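Local coordinates for extracellular solute-binding protein, family 5 (PDB 6WM6) that binds EDTA and other aminopolycarboxylates in the periplasm, probably to hand them to an ABC transporter for uptake, at residues Gly33-Ile36 / Thr37-Asn40; Gly68-Ala71 / Val72-Thr75; Ala280-Asp283 / Met284-Ala288; Ala333-Leu336 / Lys337-Ala341; Ala553-Thr556 / Ala557-Leu561. One frame throughout, in Å; residues are numbered along the deposited sequence. Where two conformers were deposited one is given.

Interaction 1: Gly33-Ile36 / Thr37-Asn40; sequences GELI and TTVN
Thr38 OG1 is held by two partners. Leu35 N donates to it at 2.9 Å, and a water lies 2.8 Å from the same OG1. That water also donates to Gly33 O, so it links the start of the loop to the threonine hydroxyl. The hydroxyl lies between the backbone N and the carbonyl carbon (chi1 61°), and this turns it back toward Leu35. The backbone returns the bond: Thr38 N donates to Leu35 O at 2.9 Å. Val39 CG2 also packs close to this carbonyl, 3.1 Å from Leu35 O.

Glu34 reaches over to the far end of the loop. Its chain is extended beyond CG and runs across Val39 at about a right angle. OE2 accepts from Asn40 N at 2.8 Å, a nearly straight bond (165°) that meets the carboxylate from above its plane. The Asn40 side chain points the other way, and its ND2 is bonded to Leu543 O and Ile540 O. Val39 O is held by Arg544, and Ile36 packs on Pro89, Asp90 and Asn301. These partners, with Gln299 of strand 296-299, fix the loop to the body of the protein. Leu35 to Thr38 form a type I beta turn, with Ile36 and Thr37 at its corners, in the N-terminal loop ahead of strand 49-54.

Interaction 2: Gly68-Ala71 / Val72-Thr75; sequences GNNA and VVRT. With SO4 (sulfate ion), chain B; SO4 (sulfate ion), chain C.
Asn70 OD1 accepts from Val73 N at 2.9 Å in a nearly straight bond (169°). The Asn70 side chain is turned between its backbone N and carbonyl carbon (chi1 66°), which folds the amide over the helix start. Ala71 O takes two bonds, from Thr75 N and Thr75 OG1, each at 2.9 Å and from opposite faces of its plane. This is an Asn N-cap at the head of helix 71-77. An alanine in place of Asn70 would probably leave Val73 N without its capping acceptor.

The Arg74 guanidinium lies with one face over Asn70 O, 3.8 Å from its plane. At its edge NH2 makes a weak bond to Asn69 OD1, while NH1 is held by Gln549 O.

Two sulfates, probably from the crystallisation liquor, also bind here. Ala71 N donates to O1 of one at 2.9 Å, and Asn69 ND2 reaches the other weakly. Of these two ions, one is also bonded to Tyr460 and one to Gln549 and Arg480.

Val73 packs on backbone: its CB lies 3.2 Å from Gly68 O. The Val73 side chain crosses that of Asn70 at about a right angle.

Interaction 3: Ala280-Asp283 / Met284-Ala288; sequences ATQD and MVEQA
Met284 packs against Ala280 on the tight side of this helix start. Its SD lies 3.6 Å from Ala280 CA and 3.7 Å from Ala280 CB. The chain runs straight to SD and then bends (chi3 -54°), which brings CE back near Ala280 CA. Beside it Thr281 is the N-cap of helix 282-290: Met284 N donates to Thr281 OG1 at 3.0 Å. Met284 also touches Pro277, and Ala280 rests on Ala533 of strand 524-537. Thr281 N is buried here without a partner.

The other side is looser and polar. Gln282 and Glu286 sit one helical turn apart, with amide and carboxylate planes 73° apart. Gln282 NE2 donates to Glu286 OE2 at 3.2 Å, from above the carboxylate plane. A leucine in place of Gln282 would probably leave Glu286 OE2 without this donor and its carboxylate more free to turn. The Gln282 side chain touches Pro343 and Tyr344.

Backbone bonds such as Glu286 N to Gln282 O, 2.9 Å, are regular throughout. Asp283 belongs to the first turn of the helix, where the helix dipole would probably favour its negative charge, though its side chain has more than one position.

Interaction 4: Ala333-Leu336 / Lys337-Ala341; sequences AGDL and KAKTA
Asp335 and Lys339 form a salt bridge one helical turn apart. Lys339 NZ lies 2.7 Å from Asp335 OD1 and meets it on the syn side, near the carboxylate plane. The lysine gets there by curling back: its chain bends at chi2 (-86°) and again at chi4 (-67°). The bends bring NZ back to the carboxylate, while CG lies 3.2 Å from Asp335 O. The second oxygen, OD2, is bonded to Tyr428 OH. Both carboxylate oxygens therefore have partners, and the lysine charge is probably offset by the carboxylate.

The backbone follows the regular alpha-helical pattern of helix 333-340. Lys337 N donates to Ala333 O at 3.0 Å, and Ala338 N to Gly334 O at 2.8 Å. Lys339 N fills Asp335 O in the same way.

The last turn is less regular. Leu336 O accepts from Thr340 OG1 at 2.7 Å, whereas Thr340 N gives it only a weak bond of 3.3 Å. Ala341, the first residue to leave helical angles, still donates from its N to Lys337 O at 2.9 Å.

The Thr340 hydroxyl is also bonded to Tyr528 OH, and Lys337 NZ leads away from the contact to a salt bridge with Asp342 and a bond to Trp348 O. On the buried face Leu336 packs on Met421 and Leu424 of helix 416-429 and on Ile527 of strand 524-537.

Interaction 5: Ala553-Thr556 / Ala557-Leu561; sequences AYNT and AEWGL. With EDO (1,2-ethanediol), chain G.
Trp559 carries Thr556 over one face of its indole and Asn555 at its edge. Thr556 CG2 stands 3.7 Å from the centroid of the six-membered ring, only 6° off the normal, a CH-pi contact. At the edge NE1 donates to Asn555 OD1 at 3.0 Å, reaching it from above the amide carbonyl plane. The Asn555 amide is turned almost at a right angle to the indole. Ala553 CA adds an oblique contact to CZ2. The Tyr554 ring is covered on one face by CB of the adjacent Asn555.

These residues make a short 3-10 turn that leads into strand 560-561, which pairs with strand 540-541. Glu558 N donates to Asn555 O at 2.9 Å, and Trp559 N to Thr556 O at 3.1 Å.

Asn555 is the hub of the side-chain network. Its chi1 of 72° swings the amide over the turn, and chi2 of -30° sets OD1 to the indole and ND2 to Glu558. ND2 donates to Glu558 OE1 at 3.0 Å, with the carboxylate oxygen lying in the amide plane. ND2 is also bonded to Asn542 O, which ties the turn to the loop next to strand 540-541.

A 1,2-ethanediol, probably from the crystallisation liquor, bonds to the turn. Its O1 donates to Ala553 O and accepts from both Thr556 N and Thr556 OG1. Its O2 takes the last bond, from Ala557 N at 2.9 Å and nearly straight.

Overall arrangement
Interactions 2 and 5 touch: Thr75 O lies 3.6 Å from Ala553 CB, though their centres are 17 Å apart. Gln549, which binds Arg74, lies just ahead of 553-556 in the chain. Interaction 1 comes within about 4 Å of interaction 5 at the nearest atoms, and Arg544 joins them by holding both Val39 and Tyr554. Interactions 3 and 4 are about 6 Å apart at their nearest atoms, and both rest on strand 524-537. Interaction 2 is the most central. Its sulfates, probably from the crystallisation liquor, may mark the cleft between the lobes where ligand would bind, as in other solute-binding proteins. Interaction 4 is farthest from interaction 5, with centres 36 Å apart.

Interaction 1: Gly33-Ile36 / Thr37-Asn40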
# COMPACT_ATOMS: atom_id res chain seq x y z
N GLY A 33 -5.12 -27.94 1.34
CA GLY A 33 -4.73 -27.91 -0.05
C GLY A 33 -4.81 -26.57 -0.71
O GLY A 33 -4.51 -26.45 -1.88
N GLU A 34 -5.23 -25.53 0.02
CA GLU A 34 -5.30 -24.19 -0.53
C GLU A 34 -3.97 -23.47 -0.37
O GLU A 34 -3.31 -23.64 0.66
CB GLU A 34 -6.38 -23.38 0.18
CG GLU A 34 -7.76 -23.89 -0.10
CD GLU A 34 -8.83 -23.13 0.67
OE1 GLU A 34 -8.58 -22.81 1.86
OE2 GLU A 34 -9.89 -22.87 0.09
N LEU A 35 -3.55 -22.79 -1.40
CA LEU A 35 -2.41 -21.88 -1.39
C LEU A 35 -2.94 -20.46 -1.27
O LEU A 35 -4.13 -20.22 -1.46
CB LEU A 35 -1.60 -22.00 -2.67
CG LEU A 35 -0.65 -23.20 -2.83
CD1 LEU A 35 -1.33 -24.51 -2.56
CD2 LEU A 35 -0.06 -23.16 -4.24
N ILE A 36 -2.04 -19.51 -1.01
CA ILE A 36 -2.50 -18.12 -0.87
C ILE A 36 -3.20 -17.64 -2.13
O ILE A 36 -4.10 -16.81 -2.06
CB ILE A 36 -1.31 -17.24 -0.44
CG1 ILE A 36 -1.82 -15.89 0.08
CG2 ILE A 36 -0.31 -17.04 -1.56
CD1 ILE A 36 -2.53 -15.93 1.34
N THR A 37 -2.83 -18.18 -3.28
CA THR A 37 -3.41 -17.79 -4.55
C THR A 37 -4.67 -18.58 -4.91
O THR A 37 -5.36 -18.19 -5.88
CB THR A 37 -2.37 -18.03 -5.66
OG1 THR A 37 -1.92 -19.37 -5.55
CG2 THR A 37 -1.20 -17.06 -5.53
N THR A 38 -5.02 -19.63 -4.17
CA THR A 38 -6.18 -20.47 -4.49
C THR A 38 -7.18 -20.60 -3.35
O THR A 38 -8.16 -21.35 -3.50
CB THR A 38 -5.75 -21.87 -4.96
OG1 THR A 38 -5.04 -22.52 -3.92
CG2 THR A 38 -4.89 -21.78 -6.21
N VAL A 39 -7.00 -19.87 -2.24
CA VAL A 39 -7.96 -19.92 -1.13
C VAL A 39 -9.36 -19.63 -1.69
O VAL A 39 -9.55 -18.73 -2.50
CB VAL A 39 -7.56 -18.86 -0.08
CG1 VAL A 39 -8.65 -18.78 1.03
CG2 VAL A 39 -6.21 -19.19 0.58
N ASN A 40 -10.35 -20.39 -1.23
CA ASN A 40 -11.74 -20.13 -1.55
C ASN A 40 -12.02 -20.12 -3.05
O ASN A 40 -12.70 -19.24 -3.58
CB ASN A 40 -12.25 -18.82 -0.91
CG ASN A 40 -13.75 -18.65 -1.02
OD1 ASN A 40 -14.48 -19.63 -1.15
ND2 ASN A 40 -14.20 -17.42 -0.99
O HOH W 1 -4.76 -25.24 -4.33
O HOH W 2 -10.46 -23.59 -2.17

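Interaction 2: Gly68-Ala71 / Val72-Thr75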
# COMPACT_ATOMS: atom_id res chain seq x y z
N GLY A 68 -6.94 10.80 -5.25
CA GLY A 68 -7.61 9.53 -5.40
C GLY A 68 -6.84 8.31 -4.96
O GLY A 68 -7.39 7.21 -4.93
N ASN A 69 -5.57 8.48 -4.58
CA ASN A 69 -4.69 7.36 -4.28
C ASN A 69 -4.96 6.85 -2.87
O ASN A 69 -4.34 7.28 -1.90
CB ASN A 69 -3.24 7.78 -4.43
CG ASN A 69 -2.27 6.72 -3.98
OD1 ASN A 69 -2.37 5.58 -4.40
ND2 ASN A 69 -1.34 7.09 -3.11
N ASN A 70 -5.88 5.91 -2.75
CA ASN A 70 -6.10 5.20 -1.49
C ASN A 70 -6.77 3.86 -1.81
O ASN A 70 -7.26 3.63 -2.93
CB ASN A 70 -6.89 6.04 -0.48
CG ASN A 70 -8.30 6.32 -0.92
OD1 ASN A 70 -9.09 5.40 -1.20
ND2 ASN A 70 -8.68 7.59 -0.94
N ALA A 71 -6.78 2.97 -0.82
CA ALA A 71 -7.26 1.62 -1.07
C ALA A 71 -8.75 1.56 -1.38
O ALA A 71 -9.20 0.63 -2.06
CB ALA A 71 -6.95 0.72 0.14
N VAL A 72 -9.55 2.52 -0.90
CA VAL A 72 -10.97 2.52 -1.22
C VAL A 72 -11.20 2.81 -2.70
O VAL A 72 -11.94 2.09 -3.39
CB VAL A 72 -11.74 3.50 -0.32
CG1 VAL A 72 -13.18 3.63 -0.77
CG2 VAL A 72 -11.67 3.03 1.13
N VAL A 73 -10.60 3.89 -3.21
CA VAL A 73 -10.77 4.20 -4.63
C VAL A 73 -10.22 3.06 -5.47
O VAL A 73 -10.77 2.72 -6.52
CB VAL A 73 -10.10 5.56 -4.95
CG1 VAL A 73 -10.27 5.90 -6.42
CG2 VAL A 73 -10.69 6.65 -4.08
N ARG A 74 -9.10 2.48 -5.06
CA ARG A 74 -8.52 1.38 -5.80
C ARG A 74 -9.48 0.20 -5.85
O ARG A 74 -9.71 -0.39 -6.91
CB ARG A 74 -7.18 1.00 -5.17
CG ARG A 74 -6.19 0.36 -6.11
CD ARG A 74 -4.80 0.19 -5.49
NE ARG A 74 -4.22 1.46 -5.08
CZ ARG A 74 -3.97 1.83 -3.83
NH1 ARG A 74 -4.24 1.05 -2.81
NH2 ARG A 74 -3.45 3.03 -3.61
N THR A 75 -10.06 -0.16 -4.70
CA THR A 75 -10.99 -1.28 -4.63
C THR A 75 -12.22 -1.04 -5.49
O THR A 75 -12.65 -1.93 -6.24
CB THR A 75 -11.39 -1.52 -3.16
OG1 THR A 75 -10.23 -2.00 -2.46
CG2 THR A 75 -12.49 -2.55 -3.02
S SO4 B . -4.24 3.88 2.28
O1 SO4 B . -4.71 3.07 1.15
O2 SO4 B . -5.38 4.28 3.08
O3 SO4 B . -3.29 3.08 3.11
O4 SO4 B . -3.57 5.06 1.76
S SO4 C . 1.16 5.20 -0.78
O1 SO4 C . 0.76 4.44 -1.96
O2 SO4 C . 0.05 6.06 -0.38
O3 SO4 C . 1.45 4.28 0.32
O4 SO4 C . 2.32 6.02 -1.10

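Interaction 3: Ala280-Asp283 / Met284-Ala288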
# COMPACT_ATOMS: atom_id res chain seq x y z
N ALA A 280 -7.24 -4.93 12.59
CA ALA A 280 -8.04 -5.94 13.28
C ALA A 280 -7.44 -6.26 14.64
O ALA A 280 -6.22 -6.30 14.80
CB ALA A 280 -8.13 -7.21 12.44
N THR A 281 -8.31 -6.52 15.61
CA THR A 281 -7.92 -6.80 16.98
C THR A 281 -8.26 -8.24 17.33
O THR A 281 -8.98 -8.92 16.61
CB THR A 281 -8.68 -5.88 17.95
OG1 THR A 281 -10.09 -6.14 17.83
CG2 THR A 281 -8.41 -4.42 17.65
N GLN A 282 -7.76 -8.67 18.49
CA GLN A 282 -8.14 -9.97 19.03
C GLN A 282 -9.65 -10.06 19.22
O GLN A 282 -10.27 -11.06 18.86
CB GLN A 282 -7.41 -10.23 20.34
CG GLN A 282 -7.74 -11.58 20.96
CD GLN A 282 -6.84 -11.91 22.15
OE1 GLN A 282 -6.00 -11.11 22.56
NE2 GLN A 282 -7.03 -13.11 22.70
N ASP A 283 -10.26 -9.01 19.79
CA ASP A 283 -11.71 -9.04 20.00
C ASP A 283 -12.45 -9.17 18.68
O ASP A 283 -13.45 -9.90 18.58
CB ASP A 283 -12.17 -7.79 20.74
CG ASP A 283 -13.67 -7.82 21.02
OD1 ASP A 283 -14.12 -8.73 21.75
OD2 ASP A 283 -14.38 -6.93 20.52
N MET A 284 -11.98 -8.48 17.64
CA MET A 284 -12.63 -8.57 16.34
C MET A 284 -12.53 -9.98 15.77
O MET A 284 -13.52 -10.52 15.24
CB MET A 284 -11.97 -7.55 15.40
CG MET A 284 -12.54 -7.52 13.99
SD MET A 284 -11.64 -6.34 12.96
CE MET A 284 -11.77 -4.85 13.97
N VAL A 285 -11.36 -10.61 15.90
CA VAL A 285 -11.19 -11.98 15.42
C VAL A 285 -12.09 -12.94 16.18
O VAL A 285 -12.72 -13.83 15.58
CB VAL A 285 -9.70 -12.40 15.53
CG1 VAL A 285 -9.53 -13.86 15.18
CG2 VAL A 285 -8.85 -11.51 14.65
N GLU A 286 -12.15 -12.79 17.50
CA GLU A 286 -12.97 -13.69 18.29
C GLU A 286 -14.44 -13.53 17.94
O GLU A 286 -15.18 -14.52 17.82
CB GLU A 286 -12.72 -13.44 19.78
CG GLU A 286 -11.35 -13.89 20.25
CD GLU A 286 -11.04 -13.48 21.68
OE1 GLU A 286 -11.80 -12.67 22.25
OE2 GLU A 286 -10.03 -13.96 22.23
N GLN A 287 -14.88 -12.29 17.73
CA GLN A 287 -16.27 -12.06 17.34
C GLN A 287 -16.58 -12.70 15.99
O GLN A 287 -17.60 -13.37 15.83
CB GLN A 287 -16.55 -10.56 17.32
CG GLN A 287 -18.01 -10.23 17.16
CD GLN A 287 -18.34 -8.82 17.59
OE1 GLN A 287 -17.47 -8.08 18.07
NE2 GLN A 287 -19.60 -8.43 17.43
N ALA A 288 -15.71 -12.50 15.00
CA ALA A 288 -15.94 -13.09 13.70
C ALA A 288 -15.98 -14.61 13.77
O ALA A 288 -16.83 -15.26 13.13
CB ALA A 288 -14.84 -12.65 12.73

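Interaction 4: Ala333-Leu336 / Lys337-Ala341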
# COMPACT_ATOMS: atom_id res chain seq x y z
N ALA A 333 11.44 -4.92 21.39
CA ALA A 333 10.56 -5.31 20.29
C ALA A 333 9.90 -6.66 20.55
O ALA A 333 8.76 -6.87 20.11
CB ALA A 333 11.34 -5.34 18.97
N GLY A 334 10.58 -7.56 21.25
CA GLY A 334 9.95 -8.82 21.61
C GLY A 334 8.73 -8.61 22.47
O GLY A 334 7.68 -9.20 22.24
N ASP A 335 8.84 -7.73 23.47
CA ASP A 335 7.70 -7.43 24.32
C ASP A 335 6.62 -6.69 23.54
O ASP A 335 5.42 -6.94 23.72
CB ASP A 335 8.15 -6.59 25.51
CG ASP A 335 7.02 -6.34 26.50
OD1 ASP A 335 6.59 -7.31 27.16
OD2 ASP A 335 6.54 -5.18 26.60
N LEU A 336 7.02 -5.77 22.67
CA LEU A 336 6.05 -5.04 21.88
C LEU A 336 5.17 -6.00 21.09
O LEU A 336 3.94 -5.88 21.07
CB LEU A 336 6.82 -4.13 20.92
CG LEU A 336 6.22 -2.85 20.40
CD1 LEU A 336 5.69 -1.96 21.50
CD2 LEU A 336 7.31 -2.11 19.63
N LYS A 337 5.79 -6.98 20.43
CA LYS A 337 5.03 -7.94 19.64
C LYS A 337 4.29 -8.93 20.54
O LYS A 337 3.17 -9.33 20.22
CB LYS A 337 5.99 -8.65 18.68
CG LYS A 337 5.29 -9.43 17.58
CD LYS A 337 6.26 -9.99 16.53
CE LYS A 337 7.09 -11.14 17.03
NZ LYS A 337 6.28 -12.39 17.17
N ALA A 338 4.90 -9.31 21.67
CA ALA A 338 4.26 -10.24 22.60
C ALA A 338 2.97 -9.67 23.17
O ALA A 338 2.02 -10.43 23.43
CB ALA A 338 5.21 -10.58 23.75
N LYS A 339 2.91 -8.36 23.36
CA LYS A 339 1.73 -7.74 23.96
C LYS A 339 0.65 -7.37 22.96
O LYS A 339 -0.52 -7.28 23.34
CB LYS A 339 2.15 -6.47 24.72
CG LYS A 339 3.09 -6.69 25.88
CD LYS A 339 2.34 -7.02 27.15
CE LYS A 339 3.27 -7.01 28.36
NZ LYS A 339 4.28 -8.10 28.31
N THR A 340 0.99 -7.15 21.69
CA THR A 340 0.06 -6.59 20.74
C THR A 340 -0.29 -7.49 19.56
O THR A 340 -1.30 -7.23 18.89
CB THR A 340 0.59 -5.26 20.16
OG1 THR A 340 1.84 -5.50 19.49
CG2 THR A 340 0.80 -4.24 21.26
N ALA A 341 0.53 -8.48 19.25
CA ALA A 341 0.28 -9.39 18.14
C ALA A 341 0.22 -10.84 18.59
O ALA A 341 -0.73 -11.56 18.22
CB ALA A 341 1.37 -9.23 17.06

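Interaction 5: Ala553-Thr556 / Ala557-Leu561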
# COMPACT_ATOMS: atom_id res chain seq x y z
N ALA A 553 -10.20 -6.93 -4.38
CA ALA A 553 -10.92 -6.69 -5.61
C ALA A 553 -10.08 -6.86 -6.86
O ALA A 553 -10.52 -6.51 -7.96
CB ALA A 553 -11.62 -5.32 -5.59
N TYR A 554 -8.92 -7.49 -6.74
CA TYR A 554 -8.08 -7.76 -7.92
C TYR A 554 -8.72 -8.70 -8.93
O TYR A 554 -8.28 -8.70 -10.10
CB TYR A 554 -6.72 -8.32 -7.51
CG TYR A 554 -6.67 -9.80 -7.19
CD1 TYR A 554 -7.35 -10.33 -6.10
CD2 TYR A 554 -5.92 -10.67 -7.99
CE1 TYR A 554 -7.29 -11.70 -5.82
CE2 TYR A 554 -5.86 -12.04 -7.70
CZ TYR A 554 -6.54 -12.52 -6.61
OH TYR A 554 -6.51 -13.87 -6.32
N ASN A 555 -9.72 -9.49 -8.54
CA ASN A 555 -10.27 -10.53 -9.42
C ASN A 555 -11.80 -10.57 -9.40
O ASN A 555 -12.40 -11.65 -9.42
CB ASN A 555 -9.71 -11.91 -9.06
CG ASN A 555 -10.28 -12.42 -7.77
OD1 ASN A 555 -10.60 -11.63 -6.88
ND2 ASN A 555 -10.38 -13.74 -7.63
N THR A 556 -12.46 -9.42 -9.40
CA THR A 556 -13.92 -9.40 -9.29
C THR A 556 -14.62 -10.11 -10.44
O THR A 556 -15.76 -10.55 -10.26
CB THR A 556 -14.53 -8.00 -9.13
OG1 THR A 556 -14.34 -7.21 -10.32
CG2 THR A 556 -13.99 -7.28 -7.89
N ALA A 557 -13.98 -10.24 -11.61
CA ALA A 557 -14.61 -11.02 -12.68
C ALA A 557 -14.95 -12.43 -12.23
O ALA A 557 -15.85 -13.05 -12.82
CB ALA A 557 -13.69 -11.11 -13.90
N GLU A 558 -14.24 -12.95 -11.22
CA GLU A 558 -14.41 -14.33 -10.79
C GLU A 558 -15.37 -14.48 -9.61
O GLU A 558 -15.76 -15.60 -9.30
CB GLU A 558 -13.05 -14.93 -10.44
CG GLU A 558 -12.09 -14.99 -11.64
CD GLU A 558 -10.61 -15.08 -11.29
OE1 GLU A 558 -10.23 -15.38 -10.14
OE2 GLU A 558 -9.78 -14.85 -12.21
N TRP A 559 -15.74 -13.39 -8.96
CA TRP A 559 -16.58 -13.48 -7.77
C TRP A 559 -17.98 -13.94 -8.14
O TRP A 559 -18.57 -13.49 -9.13
CB TRP A 559 -16.73 -12.11 -7.13
CG TRP A 559 -15.50 -11.53 -6.47
CD1 TRP A 559 -14.23 -12.05 -6.47
CD2 TRP A 559 -15.45 -10.33 -5.71
NE1 TRP A 559 -13.40 -11.23 -5.77
CE2 TRP A 559 -14.11 -10.16 -5.29
CE3 TRP A 559 -16.39 -9.37 -5.35
CZ2 TRP A 559 -13.71 -9.07 -4.53
CZ3 TRP A 559 -16.00 -8.30 -4.59
CH2 TRP A 559 -14.66 -8.15 -4.18
N GLY A 560 -18.56 -14.78 -7.30
CA GLY A 560 -19.94 -15.19 -7.50
C GLY A 560 -20.43 -15.98 -6.32
O GLY A 560 -19.64 -16.37 -5.46
N LEU A 561 -21.73 -16.25 -6.32
CA LEU A 561 -22.36 -16.99 -5.24
C LEU A 561 -22.46 -18.47 -5.58
O LEU A 561 -22.80 -18.84 -6.70
CB LEU A 561 -23.77 -16.44 -4.97
CG LEU A 561 -23.75 -15.01 -4.44
CD1 LEU A 561 -25.16 -14.43 -4.50
CD2 LEU A 561 -23.25 -14.96 -3.02
C1 EDO G . -10.64 -6.80 -11.46
O1 EDO G . -11.58 -6.65 -10.41
C2 EDO G . -11.26 -7.55 -12.65
O2 EDO G . -11.48 -8.96 -12.36
O HOH W 3 -18.14 -11.70 -10.99